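Local coordinates for mucosa-associated lymphoid tissue lymphoma translocation protein 1 (Isoform 2) (Homo sapiens, PDB 3BFO) that probably acts as a cysteine protease of the paracaspase family, and is represented here by its second immunoglobulin-like C2-type domain, at residues I6-T11 and Q24-G29; G29-H34 and V69-D74; Y35-N40 and Y65-Y70. All blocks are in the same frame, centred on the assembly; numbering follows the deposited sequence.

Interaction 1: residues I6-T11 and Q24-G29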
loop_
_atom_site.group_PDB
_atom_site.type_symbol
_atom_site.label_atom_id
_atom_site.label_comp_id
_atom_site.label_asym_id
_atom_site.label_seq_id
_atom_site.Cartn_x
_atom_site.Cartn_y
_atom_site.Cartn_z
ATOM N N ILE A 6 10.274 -7.191 -1.618
ATOM C CA ILE A 6 9.856 -5.869 -1.120
ATOM C C ILE A 6 11.034 -5.302 -0.303
ATOM O O ILE A 6 11.540 -5.947 0.681
ATOM C CB ILE A 6 8.586 -5.984 -0.248
ATOM C CG1 ILE A 6 7.414 -6.449 -1.137
ATOM C CG2 ILE A 6 8.247 -4.601 0.399
ATOM C CD1 ILE A 6 6.163 -6.685 -0.391
ATOM N N CYS A 7 11.407 -4.072 -0.663
ATOM C CA CYS A 7 12.516 -3.391 0.007
ATOM C C CYS A 7 12.021 -2.212 0.811
ATOM O O CYS A 7 12.642 -1.889 1.818
ATOM C CB CYS A 7 13.514 -2.937 -1.033
ATOM S SG CYS A 7 14.328 -4.387 -1.769
ATOM N N VAL A 8 10.949 -1.536 0.367
ATOM C CA VAL A 8 10.374 -0.394 1.111
ATOM C C VAL A 8 8.993 -0.870 1.512
ATOM O O VAL A 8 8.155 -1.227 0.666
ATOM C CB VAL A 8 10.266 0.894 0.310
ATOM C CG1 VAL A 8 9.558 2.015 1.121
ATOM C CG2 VAL A 8 11.633 1.375 -0.147
ATOM N N GLU A 9 8.790 -0.947 2.832
ATOM C CA GLU A 9 7.564 -1.346 3.474
ATOM C C GLU A 9 6.720 -0.097 3.807
ATOM O O GLU A 9 7.292 0.926 4.189
ATOM C CB GLU A 9 7.813 -2.194 4.728
ATOM C CG GLU A 9 8.354 -3.552 4.398
ATOM C CD GLU A 9 7.317 -4.607 3.932
ATOM O OE1 GLU A 9 6.141 -4.305 3.759
ATOM O OE2 GLU A 9 7.736 -5.793 3.760
ATOM N N PRO A 10 5.363 -0.172 3.724
ATOM C CA PRO A 10 4.534 0.943 4.141
ATOM C C PRO A 10 4.662 1.128 5.659
ATOM O O PRO A 10 5.099 0.224 6.368
ATOM C CB PRO A 10 3.114 0.525 3.720
ATOM C CG PRO A 10 3.152 -0.979 3.675
ATOM C CD PRO A 10 4.573 -1.329 3.277
ATOM N N THR A 11 4.243 2.316 6.101
ATOM C CA THR A 11 4.274 2.771 7.492
ATOM C C THR A 11 2.857 3.117 7.999
ATOM O O THR A 11 2.071 3.744 7.292
ATOM C CB THR A 11 5.147 4.047 7.683
ATOM O OG1 THR A 11 6.456 3.842 7.091
ATOM C CG2 THR A 11 5.374 4.354 9.174
ATOM N N GLN A 24 3.543 3.761 0.820
ATOM C CA GLN A 24 4.489 3.402 -0.209
ATOM C C GLN A 24 4.939 1.955 -0.021
ATOM O O GLN A 24 5.204 1.529 1.116
ATOM C CB GLN A 24 5.702 4.338 -0.140
ATOM C CG GLN A 24 6.708 4.143 -1.332
ATOM C CD GLN A 24 7.782 5.249 -1.450
ATOM O OE1 GLN A 24 8.085 5.893 -0.464
ATOM N NE2 GLN A 24 8.298 5.476 -2.611
ATOM N N CYS A 25 5.099 1.260 -1.131
ATOM C CA CYS A 25 5.687 -0.092 -1.126
ATOM C C CYS A 25 6.527 -0.161 -2.374
ATOM O O CYS A 25 6.052 0.149 -3.448
ATOM C CB CYS A 25 4.536 -1.122 -1.125
ATOM S SG CYS A 25 5.206 -2.816 -1.095
ATOM N N VAL A 26 7.809 -0.548 -2.233
ATOM C CA VAL A 26 8.710 -0.639 -3.378
ATOM C C VAL A 26 9.376 -1.983 -3.363
ATOM O O VAL A 26 9.885 -2.397 -2.316
ATOM C CB VAL A 26 9.804 0.440 -3.360
ATOM C CG1 VAL A 26 10.658 0.366 -4.663
ATOM C CG2 VAL A 26 9.209 1.806 -3.183
ATOM N N ALA A 27 9.364 -2.670 -4.483
ATOM C CA ALA A 27 9.996 -3.957 -4.620
ATOM C C ALA A 27 10.986 -3.915 -5.765
ATOM O O ALA A 27 10.880 -3.088 -6.666
ATOM C CB ALA A 27 8.965 -5.049 -4.882
ATOM N N VAL A 28 11.932 -4.849 -5.732
ATOM C CA VAL A 28 12.815 -5.143 -6.842
ATOM C C VAL A 28 12.485 -6.557 -7.353
ATOM O O VAL A 28 11.786 -7.323 -6.711
ATOM C CB VAL A 28 14.316 -5.050 -6.411
ATOM C CG1 VAL A 28 14.681 -3.631 -5.948
ATOM C CG2 VAL A 28 14.639 -6.076 -5.304
ATOM N N GLY A 29 12.960 -6.866 -8.542
ATOM C CA GLY A 29 12.783 -8.191 -9.101
ATOM C C GLY A 29 12.739 -8.123 -10.599
ATOM O O GLY A 29 12.502 -7.064 -11.186
HETATM O O HOH W 1 4.199 4.165 3.788
#

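Interaction 2: residues G29-H34 and V69-D74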
loop_
_atom_site.group_PDB
_atom_site.type_symbol
_atom_site.label_atom_id
_atom_site.label_comp_id
_atom_site.label_asym_id
_atom_site.label_seq_id
_atom_site.Cartn_x
_atom_site.Cartn_y
_atom_site.Cartn_z
ATOM N N GLY A 29 12.960 -6.866 -8.542
ATOM C CA GLY A 29 12.783 -8.191 -9.101
ATOM C C GLY A 29 12.739 -8.123 -10.599
ATOM O O GLY A 29 12.502 -7.064 -11.186
ATOM N N SER A 30 12.928 -9.279 -11.218
ATOM C CA SER A 30 12.714 -9.370 -12.656
ATOM C C SER A 30 12.053 -10.705 -12.904
ATOM O O SER A 30 12.640 -11.740 -12.493
ATOM C CB SER A 30 14.081 -9.316 -13.371
ATOM O OG SER A 30 13.907 -9.423 -14.781
ATOM N N PRO A 31 10.919 -10.729 -13.628
ATOM C CA PRO A 31 10.262 -9.564 -14.234
ATOM C C PRO A 31 9.867 -8.489 -13.230
ATOM O O PRO A 31 9.679 -8.734 -12.020
ATOM C CB PRO A 31 8.988 -10.166 -14.860
ATOM C CG PRO A 31 9.384 -11.606 -15.121
ATOM C CD PRO A 31 10.245 -11.990 -13.979
ATOM N N ILE A 32 9.712 -7.299 -13.762
ATOM C CA ILE A 32 9.460 -6.115 -12.949
ATOM C C ILE A 32 8.194 -6.310 -12.107
ATOM O O ILE A 32 7.166 -6.704 -12.618
ATOM C CB ILE A 32 9.320 -4.890 -13.828
ATOM C CG1 ILE A 32 10.576 -4.586 -14.595
ATOM C CG2 ILE A 32 8.841 -3.652 -13.058
ATOM C CD1 ILE A 32 10.260 -3.771 -15.817
ATOM N N PRO A 33 8.255 -6.064 -10.798
ATOM C CA PRO A 33 7.056 -6.233 -9.954
ATOM C C PRO A 33 5.916 -5.323 -10.329
ATOM O O PRO A 33 6.116 -4.157 -10.701
ATOM C CB PRO A 33 7.555 -5.949 -8.550
ATOM C CG PRO A 33 9.046 -6.222 -8.632
ATOM C CD PRO A 33 9.453 -5.802 -9.994
ATOM N N HIS A 34 4.713 -5.855 -10.149
ATOM C CA HIS A 34 3.459 -5.135 -10.167
ATOM C C HIS A 34 2.920 -5.041 -8.741
ATOM O O HIS A 34 3.307 -5.795 -7.853
ATOM C CB HIS A 34 2.459 -5.934 -10.995
ATOM C CG HIS A 34 2.815 -6.024 -12.426
ATOM N ND1 HIS A 34 3.602 -7.025 -12.958
ATOM C CD2 HIS A 34 2.450 -5.237 -13.461
ATOM C CE1 HIS A 34 3.698 -6.852 -14.266
ATOM N NE2 HIS A 34 3.026 -5.760 -14.597
ATOM N N VAL A 69 2.400 -7.549 -4.071
ATOM C CA VAL A 69 3.466 -7.276 -5.025
ATOM C C VAL A 69 3.766 -8.567 -5.757
ATOM O O VAL A 69 3.896 -9.616 -5.147
ATOM C CB VAL A 69 4.722 -6.756 -4.310
ATOM C CG1 VAL A 69 5.757 -6.359 -5.304
ATOM C CG2 VAL A 69 4.371 -5.553 -3.439
ATOM N N TYR A 70 3.823 -8.518 -7.100
ATOM C CA TYR A 70 3.840 -9.800 -7.804
ATOM C C TYR A 70 4.428 -9.690 -9.192
ATOM O O TYR A 70 4.400 -8.607 -9.837
ATOM C CB TYR A 70 2.410 -10.382 -7.904
ATOM C CG TYR A 70 1.463 -9.575 -8.742
ATOM C CD1 TYR A 70 1.181 -9.947 -10.051
ATOM C CD2 TYR A 70 0.874 -8.403 -8.256
ATOM C CE1 TYR A 70 0.340 -9.220 -10.820
ATOM C CE2 TYR A 70 0.004 -7.666 -9.031
ATOM C CZ TYR A 70 -0.232 -8.063 -10.319
ATOM O OH TYR A 70 -1.058 -7.344 -11.127
ATOM N N ASN A 71 4.910 -10.816 -9.672
ATOM C CA ASN A 71 5.190 -10.958 -11.094
ATOM C C ASN A 71 4.735 -12.347 -11.508
ATOM O O ASN A 71 3.927 -12.955 -10.821
ATOM C CB ASN A 71 6.643 -10.645 -11.397
ATOM C CG ASN A 71 7.619 -11.584 -10.731
ATOM O OD1 ASN A 71 7.256 -12.686 -10.318
ATOM N ND2 ASN A 71 8.883 -11.178 -10.653
ATOM N N ASP A 72 5.162 -12.822 -12.693
ATOM C CA ASP A 72 4.704 -14.108 -13.195
ATOM C C ASP A 72 5.410 -15.309 -12.607
ATOM O O ASP A 72 5.188 -16.420 -13.070
ATOM C CB ASP A 72 4.722 -14.094 -14.744
ATOM C CG ASP A 72 6.111 -14.021 -15.322
ATOM O OD1 ASP A 72 7.081 -14.102 -14.548
ATOM O OD2 ASP A 72 6.229 -13.962 -16.574
ATOM N N ARG A 73 6.221 -15.119 -11.556
ATOM C CA ARG A 73 6.770 -16.249 -10.802
ATOM C C ARG A 73 6.467 -16.213 -9.311
ATOM O O ARG A 73 6.211 -17.235 -8.667
ATOM C CB ARG A 73 8.279 -16.364 -10.983
ATOM C CG ARG A 73 8.848 -17.658 -10.376
ATOM C CD ARG A 73 10.316 -17.700 -10.421
ATOM N NE ARG A 73 10.901 -16.979 -9.292
ATOM C CZ ARG A 73 12.198 -16.923 -9.024
ATOM N NH1 ARG A 73 13.091 -17.453 -9.852
ATOM N NH2 ARG A 73 12.604 -16.232 -7.997
ATOM N N ASP A 74 6.558 -15.021 -8.745
ATOM C CA ASP A 74 6.663 -14.861 -7.298
ATOM C C ASP A 74 5.673 -13.781 -6.862
ATOM O O ASP A 74 5.329 -12.876 -7.616
ATOM C CB ASP A 74 8.035 -14.187 -6.935
ATOM C CG ASP A 74 9.277 -15.026 -7.146
ATOM O OD1 ASP A 74 9.144 -16.235 -7.247
ATOM O OD2 ASP A 74 10.419 -14.397 -7.149
#

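Interaction 3: residues Y35-N40 and Y65-Y70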
loop_
_atom_site.group_PDB
_atom_site.type_symbol
_atom_site.label_atom_id
_atom_site.label_comp_id
_atom_site.label_asym_id
_atom_site.label_seq_id
_atom_site.Cartn_x
_atom_site.Cartn_y
_atom_site.Cartn_z
ATOM N N TYR A 35 1.998 -4.084 -8.596
ATOM C CA TYR A 35 1.491 -3.712 -7.258
ATOM C C TYR A 35 -0.036 -3.645 -7.318
ATOM O O TYR A 35 -0.618 -3.223 -8.323
ATOM C CB TYR A 35 1.995 -2.297 -6.885
ATOM C CG TYR A 35 3.508 -2.218 -6.822
ATOM C CD1 TYR A 35 4.202 -2.441 -5.640
ATOM C CD2 TYR A 35 4.243 -2.003 -7.984
ATOM C CE1 TYR A 35 5.584 -2.431 -5.627
ATOM C CE2 TYR A 35 5.601 -2.017 -8.001
ATOM C CZ TYR A 35 6.292 -2.236 -6.808
ATOM O OH TYR A 35 7.684 -2.255 -6.824
ATOM N N GLN A 36 -0.659 -3.961 -6.189
ATOM C CA GLN A 36 -2.096 -3.705 -6.043
ATOM C C GLN A 36 -2.364 -3.463 -4.549
ATOM O O GLN A 36 -2.053 -4.308 -3.731
ATOM C CB GLN A 36 -2.925 -4.889 -6.532
ATOM C CG GLN A 36 -4.468 -4.715 -6.242
ATOM C CD GLN A 36 -5.114 -3.531 -6.929
ATOM O OE1 GLN A 36 -5.114 -3.389 -8.146
ATOM N NE2 GLN A 36 -5.661 -2.645 -6.126
ATOM N N TRP A 37 -2.924 -2.287 -4.237
ATOM C CA TRP A 37 -3.221 -1.954 -2.861
ATOM C C TRP A 37 -4.587 -2.464 -2.436
ATOM O O TRP A 37 -5.530 -2.557 -3.227
ATOM C CB TRP A 37 -3.216 -0.423 -2.681
ATOM C CG TRP A 37 -1.809 0.132 -2.688
ATOM C CD1 TRP A 37 -1.111 0.589 -3.768
ATOM C CD2 TRP A 37 -0.927 0.209 -1.579
ATOM N NE1 TRP A 37 0.169 0.987 -3.386
ATOM C CE2 TRP A 37 0.293 0.740 -2.051
ATOM C CE3 TRP A 37 -1.040 -0.075 -0.235
ATOM C CZ2 TRP A 37 1.404 0.963 -1.202
ATOM C CZ3 TRP A 37 0.061 0.123 0.592
ATOM C CH2 TRP A 37 1.268 0.619 0.114
ATOM N N PHE A 38 -4.694 -2.768 -1.145
ATOM C CA PHE A 38 -5.912 -3.262 -0.528
ATOM C C PHE A 38 -6.184 -2.466 0.720
ATOM O O PHE A 38 -5.271 -2.028 1.404
ATOM C CB PHE A 38 -5.765 -4.737 -0.164
ATOM C CG PHE A 38 -5.688 -5.627 -1.385
ATOM C CD1 PHE A 38 -6.823 -6.248 -1.894
ATOM C CD2 PHE A 38 -4.483 -5.809 -2.063
ATOM C CE1 PHE A 38 -6.780 -7.037 -3.083
ATOM C CE2 PHE A 38 -4.434 -6.591 -3.223
ATOM C CZ PHE A 38 -5.583 -7.181 -3.757
ATOM N N LYS A 39 -7.458 -2.235 0.984
ATOM C CA LYS A 39 -7.865 -1.734 2.289
ATOM C C LYS A 39 -9.020 -2.615 2.749
ATOM O O LYS A 39 -9.909 -2.959 1.984
ATOM C CB LYS A 39 -8.323 -0.289 2.226
ATOM C CG LYS A 39 -8.837 0.212 3.574
ATOM C CD LYS A 39 -9.425 1.620 3.522
ATOM C CE LYS A 39 -10.584 1.818 2.535
ATOM N NZ LYS A 39 -10.761 3.281 2.169
ATOM N N ASN A 40 -9.014 -2.929 4.032
ATOM C CA ASN A 40 -10.127 -3.716 4.665
ATOM C C ASN A 40 -10.583 -4.843 3.735
ATOM O O ASN A 40 -11.810 -5.014 3.457
ATOM C CB ASN A 40 -11.298 -2.805 5.010
ATOM C CG ASN A 40 -10.936 -1.727 6.006
ATOM O OD1 ASN A 40 -9.956 -1.845 6.725
ATOM N ND2 ASN A 40 -11.735 -0.665 6.050
ATOM N N TYR A 65 -4.325 -1.459 5.696
ATOM C CA TYR A 65 -3.897 -1.469 4.265
ATOM C C TYR A 65 -2.725 -2.380 4.079
ATOM O O TYR A 65 -1.922 -2.594 4.973
ATOM C CB TYR A 65 -3.440 -0.081 3.841
ATOM C CG TYR A 65 -4.513 1.012 3.805
ATOM C CD1 TYR A 65 -5.019 1.472 2.584
ATOM C CD2 TYR A 65 -5.016 1.578 4.983
ATOM C CE1 TYR A 65 -5.974 2.479 2.512
ATOM C CE2 TYR A 65 -5.981 2.592 4.901
ATOM C CZ TYR A 65 -6.426 3.033 3.695
ATOM O OH TYR A 65 -7.339 4.054 3.608
ATOM N N TRP A 66 -2.594 -2.885 2.859
ATOM C CA TRP A 66 -1.389 -3.605 2.460
ATOM C C TRP A 66 -1.352 -3.621 0.933
ATOM O O TRP A 66 -2.320 -3.265 0.276
ATOM C CB TRP A 66 -1.384 -5.034 2.985
ATOM C CG TRP A 66 -2.653 -5.674 2.718
ATOM C CD1 TRP A 66 -3.873 -5.506 3.415
ATOM C CD2 TRP A 66 -2.846 -6.713 1.830
ATOM N NE1 TRP A 66 -4.814 -6.326 2.877
ATOM C CE2 TRP A 66 -4.212 -7.075 1.886
ATOM C CE3 TRP A 66 -2.028 -7.321 0.874
ATOM C CZ2 TRP A 66 -4.769 -8.086 1.032
ATOM C CZ3 TRP A 66 -2.581 -8.309 0.047
ATOM C CH2 TRP A 66 -3.931 -8.692 0.141
ATOM N N CYS A 67 -0.190 -4.001 0.425
ATOM C CA CYS A 67 0.039 -4.047 -1.007
ATOM C C CYS A 67 0.457 -5.442 -1.392
ATOM O O CYS A 67 1.362 -5.998 -0.778
ATOM C CB CYS A 67 1.115 -3.014 -1.367
ATOM S SG CYS A 67 1.341 -2.758 -3.116
ATOM N N HIS A 68 -0.188 -5.986 -2.420
ATOM C CA HIS A 68 0.256 -7.245 -3.017
ATOM C C HIS A 68 1.221 -6.929 -4.131
ATOM O O HIS A 68 0.923 -6.116 -5.010
ATOM C CB HIS A 68 -0.939 -8.035 -3.562
ATOM C CG HIS A 68 -0.556 -9.380 -4.070
ATOM N ND1 HIS A 68 -0.086 -10.372 -3.247
ATOM C CD2 HIS A 68 -0.526 -9.896 -5.323
ATOM C CE1 HIS A 68 0.164 -11.463 -3.947
ATOM N NE2 HIS A 68 -0.050 -11.193 -5.221
ATOM N N VAL A 69 2.400 -7.549 -4.071
ATOM C CA VAL A 69 3.466 -7.276 -5.025
ATOM C C VAL A 69 3.766 -8.567 -5.757
ATOM O O VAL A 69 3.896 -9.616 -5.147
ATOM C CB VAL A 69 4.722 -6.756 -4.310
ATOM C CG1 VAL A 69 5.757 -6.359 -5.304
ATOM C CG2 VAL A 69 4.371 -5.553 -3.439
ATOM N N TYR A 70 3.823 -8.518 -7.100
ATOM C CA TYR A 70 3.840 -9.800 -7.804
ATOM C C TYR A 70 4.428 -9.690 -9.192
ATOM O O TYR A 70 4.400 -8.607 -9.837
ATOM C CB TYR A 70 2.410 -10.382 -7.904
ATOM C CG TYR A 70 1.463 -9.575 -8.742
ATOM C CD1 TYR A 70 1.181 -9.947 -10.051
ATOM C CD2 TYR A 70 0.874 -8.403 -8.256
ATOM C CE1 TYR A 70 0.340 -9.220 -10.820
ATOM C CE2 TYR A 70 0.004 -7.666 -9.031
ATOM C CZ TYR A 70 -0.232 -8.063 -10.319
ATOM O OH TYR A 70 -1.058 -7.344 -11.127
HETATM O O HOH W 2 -1.728 -4.821 -10.394
HETATM O O HOH W 3 -8.589 4.917 1.330
#

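Interaction 1: residues I6-T11 and Q24-G29
Cys7 and Val8 both turn their backbone N-H groups on one acceptor, Val26 O, which makes this a classic beta bulge. The bond from Cys7 N to Val26 O is 2.8 Å long. That from Val8 N to Val26 O, at 3.0 Å, is almost straight at the hydrogen (173°) and falls on a carbonyl lone pair. Val26 N answers with a bond to Val8 O, so the valine pair stays in register while the extra residue, Cys7, is accommodated on the 6-8 strand. Val8 and Val26 lie side by side with CB to CB at 3.7 Å; beta-branched residues suit such an extended pair, each adding apolar bulk close to the backbone.

The inward face is built differently. From Ile6 CB the side chain divides. CG2, anti to the backbone N (CG1 has chi1 -66°), touches Cys25 SG at 3.8 Å and also lies near Val26 O. CG1 takes the other branch and lies 4.3 Å from Ala27 CB, a small neighbour that fits where the two strands come close. At the tip, CD1 reaches back to Cys25 SG at 4.0 Å and packs on Val69, so CG2 and CD1 both touch the sulfur of a cysteine whose side chain Trp37, Cys67 and Val69 of the opposing sheet also contact.

Past the bulge, Pro10 N sits 3.1 Å from Gln24 O. Proline has no hydrogen to offer there, and regular pairing stops; a water instead accepts from both Thr11 N and Gln24 N. Glu9 OE1 accepts a hydrogen bond from the backbone N of Lys79 on strand 75-85. This departure from strand 21-28 precedes strand 13-15, which runs parallel to 75-85 in the second sheet, the split first strand (A and A') familiar from I-set and V-type immunoglobulin domains.

Interaction 2: residues G29-H34 and V69-D74
His34 and Tyr70 form an antiparallel hydrogen-bonded pair where the two segments, otherwise mostly loop, draw together. His34 N gives to Tyr70 O at 2.8 Å, and Tyr70 N returns a bond to His34 O at 2.9 Å. Before this pair the 29-34 chain bends through a cis peptide at Pro31, while 71-74 turns back on itself, Asn71 N bonding to Asp74 O.

Asn71 ND2 donates to Pro31 O at 2.9 Å, nearly straight (168°) and with the oxygen close to the amide plane; OD1 accepts from Arg73 N (an Asx turn) and from Asp74 N, which together make an Asx motif. The pyrrolidine ring of Pro31 brings CG within 3.4 Å of Asp72 OD1. Pro33 CB packs on Val69 CG1 at 3.7 Å. With chi1 65°, Tyr70 brings its ring across to the 29-34 segment, where His34 CB rests over one face, 3.7 Å from the centroid; the two rings barely overlap.

Asn71 is gripped by three side-chain bonds, which fix its amide and tie one exposed loop to the other through a neutral link; the Arg73-Asp74 salt bridge takes no part in it, and Asp74 OD2 also bonds to Leu4 N.

Interaction 3: residues Y35-N40 and Y65-Y70
Cys67 lies at the centre of the buried face of this strand pair, its CB 3.6 Å from the centroid of the six-membered ring of Trp37 and almost exactly on the ring normal. Its sulfur meets two aromatic groups in different ways: SG stands over the five-membered ring of Trp37, and touches Tyr35 CD1 at 3.8 Å near that ring's plane, at the edge. A small, polarisable thiol suits a place between broad rings. Tyr35 CD1 also packs on Val69 CG2 at 3.8 Å.

On the other face Phe38 and Trp66 form an offset stack, with the phenyl and six-membered indole centroids 4.4 Å apart and planes at 10°. Trp66 reaches it because CG takes the crowded position between N and C (chi1 48°), bringing the indole across to its neighbour, where Phe38 CB lies 3.5 Å from Trp66 CE2. At the strand end Lys39 lays its aliphatic chain over the Tyr65 ring, CG 3.8 Å from the centroid, and a water joins Lys39 NZ to Tyr65 OH in the conformer described.

Behind these contacts stand the backbone ladder, two bonds each at Gln36-His68 and Phe38-Trp66, and a second shell of polar anchors. Trp37 NE1 donates to Lys49 O and His68 ND1 is hydrogen-bonded to Asp77 OD1, which helps to fix how these rings are turned; the bond of Tyr35 OH to Ala27 N only anchors the ring's end. Tyr65 OH bonds to His61 O, four residues earlier: a tyrosine corner. Together, the tryptophan on strand 34-39 and the Tyr-x-Cys sequence on 63-70 mark the C and F strands of an immunoglobulin fold. Cys25 is the matching B-strand cysteine, but at 4.4 Å Cys25 SG and Cys67 SG form no disulfide.

Interaction 1 belongs to the three-stranded sheet (5-8, 21-28, 51-54), whereas interactions 2 and 3 join strands 34-39 and 63-70 of the other sheet; the two sheets make one immunoglobulin sandwich. Interaction 1 closes before either of the others opens, and Gly29 carries the chain from it into interaction 2, which shares Val69 and Tyr70 with interaction 3. The centres lie about 11 Å (1 and 3), 13 Å (1 and 2) and 14 Å (2 and 3) apart. Val69 packs against Cys25 and Ala27 across the sandwich, so it ties both sheets into the core, while the rest of interaction 2 closes the sandwich at its surface end.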